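Local coordinates for telomerase reverse transcriptase (PDB 6ZD1), which probably extends chromosome ends by copying a template carried in the RNA component of telomerase into DNA repeats, at residues 8-12 with 37-42; 182-186 with 597-601; 374-380 with 665-669. All blocks are in the same frame, centred on the assembly; numbering follows the deposited sequence.

From the N terminus, contact 1 comes first: it folds helix 8-14 back onto helix 36-50 and closes a short loop, part of which is not modelled. Contact 2 opens later, at the end of strand 180-184, and closes across some 410 residues on the loop after helix 582-596. Contact 3 opens within that span, at 374-380, and closes beyond it at 665-669, so contacts 2 and 3 cross. Their centres lie about 21 Å apart; contact 2 ties the RNA-binding part, and contact 3 the reverse transcriptase part, to separate loops of the C-terminal helical region. Contact 1 stands apart, its centre about 36 Å from that of contact 2.

Contact 1 (8-12 with 37-42); sequences VQEVL and IKNVVS
Val-8 sets one methyl, CG1, into the angle between Lys-38, Val-41 and Ser-42. The closest of the three is the aliphatic chain of Lys-38, whose CG lies 3.6 Å from Val-8 CG1; the two side chains cross at about a right angle, so the methyl meets the flank of the lysine. CG1 is swung opposite the backbone N of Val-8 (chi1 -172°), and this carries it to the facing helix, while CG2 grazes only Ser-42. A turn further on, Val-11 and Val-41 slide past each other in opposite directions, with Val-11 CG1 3.7 Å from Val-41 CG1. Val-41 is thus shared, its CG1 touching both valines of the other helix. This is plain helix-helix packing between helix 8-14 and helix 36-50: the axes of the two short segments pass 9.8 Å apart, their N-to-C directions 122° apart, with no hydrogen bond between the segments. Residues 8, 11 and 12 face 37, 38, 41 and 42. At the far end Leu-12 points CD1 at the start of the second segment, 3.8 Å from Lys-38 CB and 4.0 Å from Ile-37 CG2. Lys-38 is straight as far as CD and then bends, and its NZ is carried clear of the apolar contact. Ser-42 turns its hydroxyl back along its own helix (chi1 -57°) and donates from OG to Lys-38 O at 2.6 Å. Ser-42 N reaches the same oxygen from the opposite face of the carbonyl plane, so Lys-38 O is gripped twice, and the hydroxyl beside the Val-8 methyls already has a partner. Beyond the contact Val-11 also touches Trp-166 of helix 158-179.

Contact 2 (182-186 with 597-601); sequences VTESS and LSEFL
Carboxylate oxygen OE2 of Glu-184 meets three consecutive residues of the loop 597-601. The polar part is slight: Glu-599 N donates to Glu-184 OE2 in a weak bond of 3.3 Å, well bent at 130°. The rest is close packing against carbon, with Ser-598 CB 3.2 Å from Glu-184 OE2 and Phe-600 CD2 at 3.0 Å from the same oxygen, a tight approach oblique to the ring. Carboxylate and ring planes stand 70° apart. Glu-184 CG sits between the backbone N and the carbonyl carbon (chi1 67°), and beyond it the chain is extended, spanning the gap to a backbone whose nearest CA, that of Ser-598, is 7.9 Å from Glu-184 CA. Ser-598 CB also lies over one face of the Phe-600 ring, offset toward its rim. Glu-599 OE1, 5.4 Å from Glu-184 OE2, may repel it slightly. Strand 180-184 pairs with strand 193-197 in a hairpin of the RNA-binding domain, probably the T motif, here met by a C-terminal loop consistent with the thumb, as in the closed ring of other telomerases; Arg-190 of the hairpin makes a cation-pi contact with Phe-600, and helix 642-664 flanks the loop.

Contact 3 (374-380 with 665-669); sequences YGTLDEF and GSMEG
A single antiparallel beta bridge joins the loop 374-380 to the turn between helices 642-664 and 670-684, with Thr-376 and Ser-666 as its non-hydrogen-bonded pair. Its two bonds lie to either side: Met-667 N donates to Gly-375 O at 2.8 Å, nearly straight at 167°, and Leu-377 N to Gly-665 O at 3.0 Å, from above the carbonyl plane. Beyond the bridge, Tyr-374 lays one ring face over the backbone and side chain of Glu-668. Glu-668 CA makes a CH-pi contact there, and Glu-668 CG comes within 3.4 Å of Tyr-374 CE2. The glutamate runs extended, its CG opposite the backbone N (chi1 -178°), which draws the methylenes across the ring; the carboxylate plane lies 19° from that of the ring. The two polar ends are held elsewhere, Tyr-374 OH by Arg-372 and Glu-668 OE2 by Ser-282. Met-667, a selenomethionine, bends over Gly-375 and brings its CE to 3.9 Å from both Leu-377 CD1 and Phe-380 CE1. A type I turn starts at the bridged Thr-376 and runs to Glu-379, whose OE2 accepts from Thr-376 N. The loop 374-380, consistent with the insertion in the fingers domain, docks here on C-terminal helices, probably of the thumb; helix 263-298 lines the contact through Ile-274, Ser-282 and Gln-286, while Ala-661 of helix 642-664 packs against Leu-377 and Met-667.

Contact 1 (8-12 with 37-42)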
loop_
_atom_site.group_PDB
_atom_site.type_symbol
_atom_site.label_atom_id
_atom_site.label_comp_id
_atom_site.label_asym_id
_atom_site.label_seq_id
_atom_site.Cartn_x
_atom_site.Cartn_y
_atom_site.Cartn_z
ATOM N N VAL A 8 -30.785 16.193 14.195
ATOM C CA VAL A 8 -30.770 15.538 15.501
ATOM C C VAL A 8 -31.456 14.183 15.426
ATOM O O VAL A 8 -31.045 13.228 16.097
ATOM C CB VAL A 8 -31.433 16.438 16.563
ATOM C CG1 VAL A 8 -31.232 15.852 17.953
ATOM C CG2 VAL A 8 -30.888 17.854 16.484
ATOM N N GLN A 9 -32.504 14.075 14.607
ATOM C CA GLN A 9 -33.221 12.813 14.475
ATOM C C GLN A 9 -32.320 11.723 13.910
ATOM O O GLN A 9 -32.374 10.570 14.354
ATOM C CB GLN A 9 -34.450 13.015 13.588
ATOM C CG GLN A 9 -35.280 11.769 13.360
ATOM C CD GLN A 9 -36.452 12.022 12.431
ATOM O OE1 GLN A 9 -36.553 13.083 11.812
ATOM N NE2 GLN A 9 -37.348 11.047 12.328
ATOM N N GLU A 10 -31.475 12.070 12.936
ATOM C CA GLU A 10 -30.609 11.077 12.305
ATOM C C GLU A 10 -29.422 10.711 13.188
ATOM O O GLU A 10 -29.039 9.537 13.256
ATOM C CB GLU A 10 -30.124 11.594 10.949
ATOM C CG GLU A 10 -31.169 11.517 9.842
ATOM C CD GLU A 10 -30.947 12.548 8.748
ATOM O OE1 GLU A 10 -31.883 13.325 8.464
ATOM O OE2 GLU A 10 -29.837 12.587 8.176
ATOM N N VAL A 11 -28.831 11.691 13.873
ATOM C CA VAL A 11 -27.685 11.405 14.732
ATOM C C VAL A 11 -28.111 10.544 15.913
ATOM O O VAL A 11 -27.441 9.565 16.262
ATOM C CB VAL A 11 -27.016 12.709 15.201
ATOM C CG1 VAL A 11 -25.932 12.404 16.226
ATOM C CG2 VAL A 11 -26.429 13.460 14.019
ATOM N N LEU A 12 -29.234 10.893 16.545
ATOM C CA LEU A 12 -29.740 10.080 17.645
ATOM C C LEU A 12 -30.111 8.681 17.173
ATOM O O LEU A 12 -30.013 7.719 17.942
ATOM C CB LEU A 12 -30.935 10.774 18.298
ATOM C CG LEU A 12 -31.512 10.158 19.574
ATOM C CD1 LEU A 12 -31.618 11.202 20.675
ATOM C CD2 LEU A 12 -32.870 9.538 19.292
ATOM N N ILE A 37 -29.429 12.649 25.731
ATOM C CA ILE A 37 -28.680 12.490 24.489
ATOM C C ILE A 37 -29.107 13.547 23.480
ATOM O O ILE A 37 -28.274 14.251 22.898
ATOM C CB ILE A 37 -28.865 11.070 23.925
ATOM C CG1 ILE A 37 -28.355 10.037 24.929
ATOM C CG2 ILE A 37 -28.149 10.932 22.588
ATOM C CD1 ILE A 37 -26.926 10.275 25.354
ATOM N N LYS A 38 -30.418 13.680 23.268
ATOM C CA LYS A 38 -30.909 14.688 22.337
ATOM C C LYS A 38 -30.515 16.089 22.783
ATOM O O LYS A 38 -30.339 16.982 21.947
ATOM C CB LYS A 38 -32.428 14.574 22.196
ATOM C CG LYS A 38 -33.018 15.447 21.102
ATOM C CD LYS A 38 -34.526 15.283 21.008
ATOM C CE LYS A 38 -34.898 13.857 20.636
ATOM N NZ LYS A 38 -36.373 13.666 20.544
ATOM N N ASN A 39 -30.343 16.294 24.091
ATOM C CA ASN A 39 -29.889 17.593 24.573
ATOM C C ASN A 39 -28.461 17.872 24.126
ATOM O O ASN A 39 -28.137 18.995 23.721
ATOM C CB ASN A 39 -30.003 17.659 26.096
ATOM C CG ASN A 39 -29.837 19.068 26.633
ATOM O OD1 ASN A 39 -28.719 19.549 26.817
ATOM N ND2 ASN A 39 -30.954 19.735 26.892
ATOM N N VAL A 40 -27.600 16.853 24.156
ATOM C CA VAL A 40 -26.218 17.047 23.740
ATOM C C VAL A 40 -26.130 17.172 22.226
ATOM O O VAL A 40 -25.460 18.071 21.705
ATOM C CB VAL A 40 -25.335 15.898 24.260
ATOM C CG1 VAL A 40 -23.903 16.052 23.756
ATOM C CG2 VAL A 40 -25.370 15.852 25.778
ATOM N N VAL A 41 -26.820 16.292 21.495
ATOM C CA VAL A 41 -26.749 16.331 20.037
ATOM C C VAL A 41 -27.265 17.666 19.520
ATOM O O VAL A 41 -26.709 18.238 18.573
ATOM C CB VAL A 41 -27.522 15.149 19.425
ATOM C CG1 VAL A 41 -27.514 15.241 17.910
ATOM C CG2 VAL A 41 -26.920 13.829 19.878
ATOM N N SER A 42 -28.309 18.203 20.158
ATOM C CA SER A 42 -28.841 19.491 19.728
ATOM C C SER A 42 -27.830 20.603 19.959
ATOM O O SER A 42 -27.643 21.467 19.096
ATOM C CB SER A 42 -30.143 19.798 20.467
ATOM O OG SER A 42 -31.104 18.780 20.258
#

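Contact 2 (182-186 with 597-601)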
loop_
_atom_site.group_PDB
_atom_site.type_symbol
_atom_site.label_atom_id
_atom_site.label_comp_id
_atom_site.label_asym_id
_atom_site.label_seq_id
_atom_site.Cartn_x
_atom_site.Cartn_y
_atom_site.Cartn_z
ATOM N N VAL A 182 -5.272 14.642 2.562
ATOM C CA VAL A 182 -4.302 13.834 3.295
ATOM C C VAL A 182 -3.793 12.728 2.383
ATOM O O VAL A 182 -4.577 11.903 1.893
ATOM C CB VAL A 182 -4.906 13.245 4.577
ATOM C CG1 VAL A 182 -3.826 12.555 5.396
ATOM C CG2 VAL A 182 -5.592 14.330 5.389
ATOM N N THR A 183 -2.478 12.698 2.179
ATOM C CA THR A 183 -1.809 11.672 1.396
ATOM C C THR A 183 -0.557 11.228 2.133
ATOM O O THR A 183 0.125 12.048 2.754
ATOM C CB THR A 183 -1.443 12.185 -0.005
ATOM O OG1 THR A 183 -0.588 11.239 -0.659
ATOM C CG2 THR A 183 -0.734 13.529 0.089
ATOM N N GLU A 184 -0.264 9.932 2.087
ATOM C CA GLU A 184 1.008 9.446 2.599
ATOM C C GLU A 184 2.094 9.660 1.554
ATOM O O GLU A 184 1.872 9.466 0.356
ATOM C CB GLU A 184 0.917 7.969 2.991
ATOM C CG GLU A 184 0.698 7.002 1.845
ATOM C CD GLU A 184 0.336 5.610 2.327
ATOM O OE1 GLU A 184 -0.273 5.493 3.412
ATOM O OE2 GLU A 184 0.659 4.633 1.622
ATOM N N SER A 185 3.256 10.114 2.009
ATOM C CA SER A 185 4.368 10.359 1.103
ATOM C C SER A 185 4.994 9.055 0.628
ATOM O O SER A 185 4.993 8.042 1.334
ATOM C CB SER A 185 5.440 11.214 1.772
ATOM O OG SER A 185 6.559 11.384 0.917
ATOM N N SER A 186 5.511 9.084 -0.598
ATOM C CA SER A 186 6.478 8.086 -1.043
ATOM C C SER A 186 7.846 8.543 -0.552
ATOM O O SER A 186 8.446 9.469 -1.103
ATOM C CB SER A 186 6.439 7.932 -2.558
ATOM O OG SER A 186 6.799 9.142 -3.197
ATOM N N LEU A 597 1.585 0.247 8.158
ATOM C CA LEU A 597 0.959 -0.611 7.152
ATOM C C LEU A 597 0.332 0.277 6.081
ATOM O O LEU A 597 -0.881 0.487 6.028
ATOM C CB LEU A 597 -0.066 -1.535 7.794
ATOM C CG LEU A 597 -0.680 -2.582 6.863
ATOM C CD1 LEU A 597 0.333 -3.673 6.532
ATOM C CD2 LEU A 597 -1.950 -3.169 7.464
ATOM N N SER A 598 1.186 0.801 5.209
ATOM C CA SER A 598 0.748 1.727 4.180
ATOM C C SER A 598 0.112 0.989 3.004
ATOM O O SER A 598 0.334 -0.205 2.787
ATOM C CB SER A 598 1.920 2.573 3.700
ATOM O OG SER A 598 2.569 3.210 4.785
ATOM N N GLU A 599 -0.684 1.732 2.231
ATOM C CA GLU A 599 -1.435 1.127 1.135
ATOM C C GLU A 599 -0.527 0.615 0.024
ATOM O O GLU A 599 -0.820 -0.426 -0.577
ATOM C CB GLU A 599 -2.433 2.137 0.560
ATOM C CG GLU A 599 -3.553 2.533 1.510
ATOM C CD GLU A 599 -4.498 3.565 0.913
ATOM O OE1 GLU A 599 -4.335 3.916 -0.276
ATOM O OE2 GLU A 599 -5.408 4.027 1.637
ATOM N N PHE A 600 0.588 1.299 -0.245
ATOM C CA PHE A 600 1.424 0.925 -1.381
ATOM C C PHE A 600 2.103 -0.422 -1.181
ATOM O O PHE A 600 2.508 -1.048 -2.167
ATOM C CB PHE A 600 2.482 1.998 -1.649
ATOM C CG PHE A 600 3.237 2.407 -0.431
ATOM C CD1 PHE A 600 4.137 1.541 0.166
ATOM C CD2 PHE A 600 3.047 3.653 0.128
ATOM C CE1 PHE A 600 4.818 1.904 1.296
ATOM C CE2 PHE A 600 3.736 4.023 1.256
ATOM C CZ PHE A 600 4.611 3.132 1.842
ATOM N N LEU A 601 2.259 -0.872 0.063
ATOM C CA LEU A 601 2.867 -2.167 0.324
ATOM C C LEU A 601 1.850 -3.294 0.324
ATOM O O LEU A 601 2.225 -4.453 0.529
ATOM C CB LEU A 601 3.625 -2.137 1.650
ATOM C CG LEU A 601 4.997 -1.477 1.494
ATOM C CD1 LEU A 601 5.877 -1.706 2.707
ATOM C CD2 LEU A 601 5.695 -1.934 0.206
#

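Contact 3 (374-380 with 665-669)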
loop_
_atom_site.group_PDB
_atom_site.type_symbol
_atom_site.label_atom_id
_atom_site.label_comp_id
_atom_site.label_asym_id
_atom_site.label_seq_id
_atom_site.Cartn_x
_atom_site.Cartn_y
_atom_site.Cartn_z
ATOM N N TYR A 374 -12.084 -15.217 -8.115
ATOM C CA TYR A 374 -11.966 -14.539 -6.836
ATOM C C TYR A 374 -13.086 -13.520 -6.715
ATOM O O TYR A 374 -13.636 -13.048 -7.713
ATOM C CB TYR A 374 -10.609 -13.842 -6.681
ATOM C CG TYR A 374 -9.428 -14.781 -6.670
ATOM C CD1 TYR A 374 -9.076 -15.470 -5.517
ATOM C CD2 TYR A 374 -8.660 -14.976 -7.810
ATOM C CE1 TYR A 374 -7.995 -16.330 -5.500
ATOM C CE2 TYR A 374 -7.577 -15.837 -7.801
ATOM C CZ TYR A 374 -7.250 -16.509 -6.640
ATOM O OH TYR A 374 -6.174 -17.368 -6.613
ATOM N N GLY A 375 -13.408 -13.178 -5.484
ATOM C CA GLY A 375 -14.403 -12.160 -5.240
ATOM C C GLY A 375 -13.803 -10.769 -5.242
ATOM O O GLY A 375 -12.589 -10.586 -5.323
ATOM N N THR A 376 -14.684 -9.785 -5.133
ATOM C CA THR A 376 -14.318 -8.386 -5.018
ATOM C C THR A 376 -14.535 -7.973 -3.567
ATOM O O THR A 376 -15.289 -8.617 -2.832
ATOM C CB THR A 376 -15.165 -7.527 -5.969
ATOM O OG1 THR A 376 -15.088 -8.057 -7.300
ATOM C CG2 THR A 376 -14.702 -6.073 -5.964
ATOM N N LEU A 377 -13.813 -6.937 -3.128
ATOM C CA LEU A 377 -14.049 -6.400 -1.787
ATOM C C LEU A 377 -15.511 -6.043 -1.621
ATOM O O LEU A 377 -16.168 -6.481 -0.668
ATOM C CB LEU A 377 -13.177 -5.175 -1.508
ATOM C CG LEU A 377 -13.524 -4.545 -0.149
ATOM C CD1 LEU A 377 -13.257 -5.539 0.969
ATOM C CD2 LEU A 377 -12.788 -3.256 0.086
ATOM N N ASP A 378 -16.017 -5.246 -2.571
ATOM C CA ASP A 378 -17.414 -4.731 -2.562
ATOM C C ASP A 378 -18.433 -5.854 -2.802
ATOM O O ASP A 378 -19.525 -5.548 -3.319
ATOM C CB ASP A 378 -17.590 -3.592 -3.571
ATOM C CG ASP A 378 -16.313 -2.810 -3.825
ATOM O OD1 ASP A 378 -15.426 -2.838 -2.949
ATOM O OD2 ASP A 378 -16.216 -2.179 -4.895
ATOM N N GLU A 379 -18.095 -7.096 -2.443
ATOM C CA GLU A 379 -19.048 -8.229 -2.604
ATOM C C GLU A 379 -19.834 -8.369 -1.295
ATOM O O GLU A 379 -21.054 -8.110 -1.296
ATOM C CB GLU A 379 -18.295 -9.517 -2.939
ATOM C CG GLU A 379 -19.104 -10.490 -3.778
ATOM C CD GLU A 379 -18.602 -10.668 -5.200
ATOM O OE1 GLU A 379 -18.990 -11.665 -5.842
ATOM O OE2 GLU A 379 -17.825 -9.810 -5.662
ATOM N N PHE A 380 -19.133 -8.767 -0.230
ATOM C CA PHE A 380 -19.678 -8.913 1.118
ATOM C C PHE A 380 -20.342 -7.629 1.565
ATOM O O PHE A 380 -21.540 -7.597 1.867
ATOM C CB PHE A 380 -18.564 -9.348 2.078
ATOM C CG PHE A 380 -17.853 -10.574 1.600
ATOM C CD1 PHE A 380 -16.864 -10.473 0.631
ATOM C CD2 PHE A 380 -18.209 -11.827 2.060
ATOM C CE1 PHE A 380 -16.229 -11.595 0.151
ATOM C CE2 PHE A 380 -17.572 -12.963 1.586
ATOM C CZ PHE A 380 -16.578 -12.842 0.626
ATOM N N GLY A 665 -8.835 -4.126 -4.240
ATOM C CA GLY A 665 -10.200 -4.330 -4.665
ATOM C C GLY A 665 -10.586 -5.761 -4.963
ATOM O O GLY A 665 -11.779 -6.036 -5.111
ATOM N N SER A 666 -9.632 -6.684 -5.048
ATOM C CA SER A 666 -9.906 -8.070 -5.399
ATOM C C SER A 666 -9.394 -8.997 -4.307
ATOM O O SER A 666 -8.360 -8.728 -3.686
ATOM C CB SER A 666 -9.265 -8.445 -6.739
ATOM O OG SER A 666 -9.460 -9.819 -7.033
HETATM N N MSE A 667 -10.123 -10.088 -4.084
HETATM C CA MSE A 667 -9.791 -11.064 -3.045
HETATM C C MSE A 667 -8.655 -11.995 -3.442
HETATM O O MSE A 667 -8.325 -12.927 -2.708
HETATM C CB MSE A 667 -11.022 -11.900 -2.690
HETATM C CG MSE A 667 -12.102 -11.117 -1.985
HETATM SE SE MSE A 667 -11.356 -10.130 -0.488
HETATM C CE MSE A 667 -13.000 -9.321 0.181
ATOM N N GLU A 668 -8.060 -11.748 -4.604
ATOM C CA GLU A 668 -6.977 -12.597 -5.083
ATOM C C GLU A 668 -5.753 -12.400 -4.197
ATOM O O GLU A 668 -5.158 -11.318 -4.178
ATOM C CB GLU A 668 -6.656 -12.270 -6.537
ATOM C CG GLU A 668 -5.562 -13.145 -7.125
ATOM C CD GLU A 668 -5.159 -12.724 -8.523
ATOM O OE1 GLU A 668 -3.993 -12.978 -8.897
ATOM O OE2 GLU A 668 -6.001 -12.143 -9.243
ATOM N N GLY A 669 -5.376 -13.449 -3.470
ATOM C CA GLY A 669 -4.186 -13.436 -2.646
ATOM C C GLY A 669 -4.414 -13.308 -1.156
ATOM O O GLY A 669 -3.434 -13.351 -0.400
#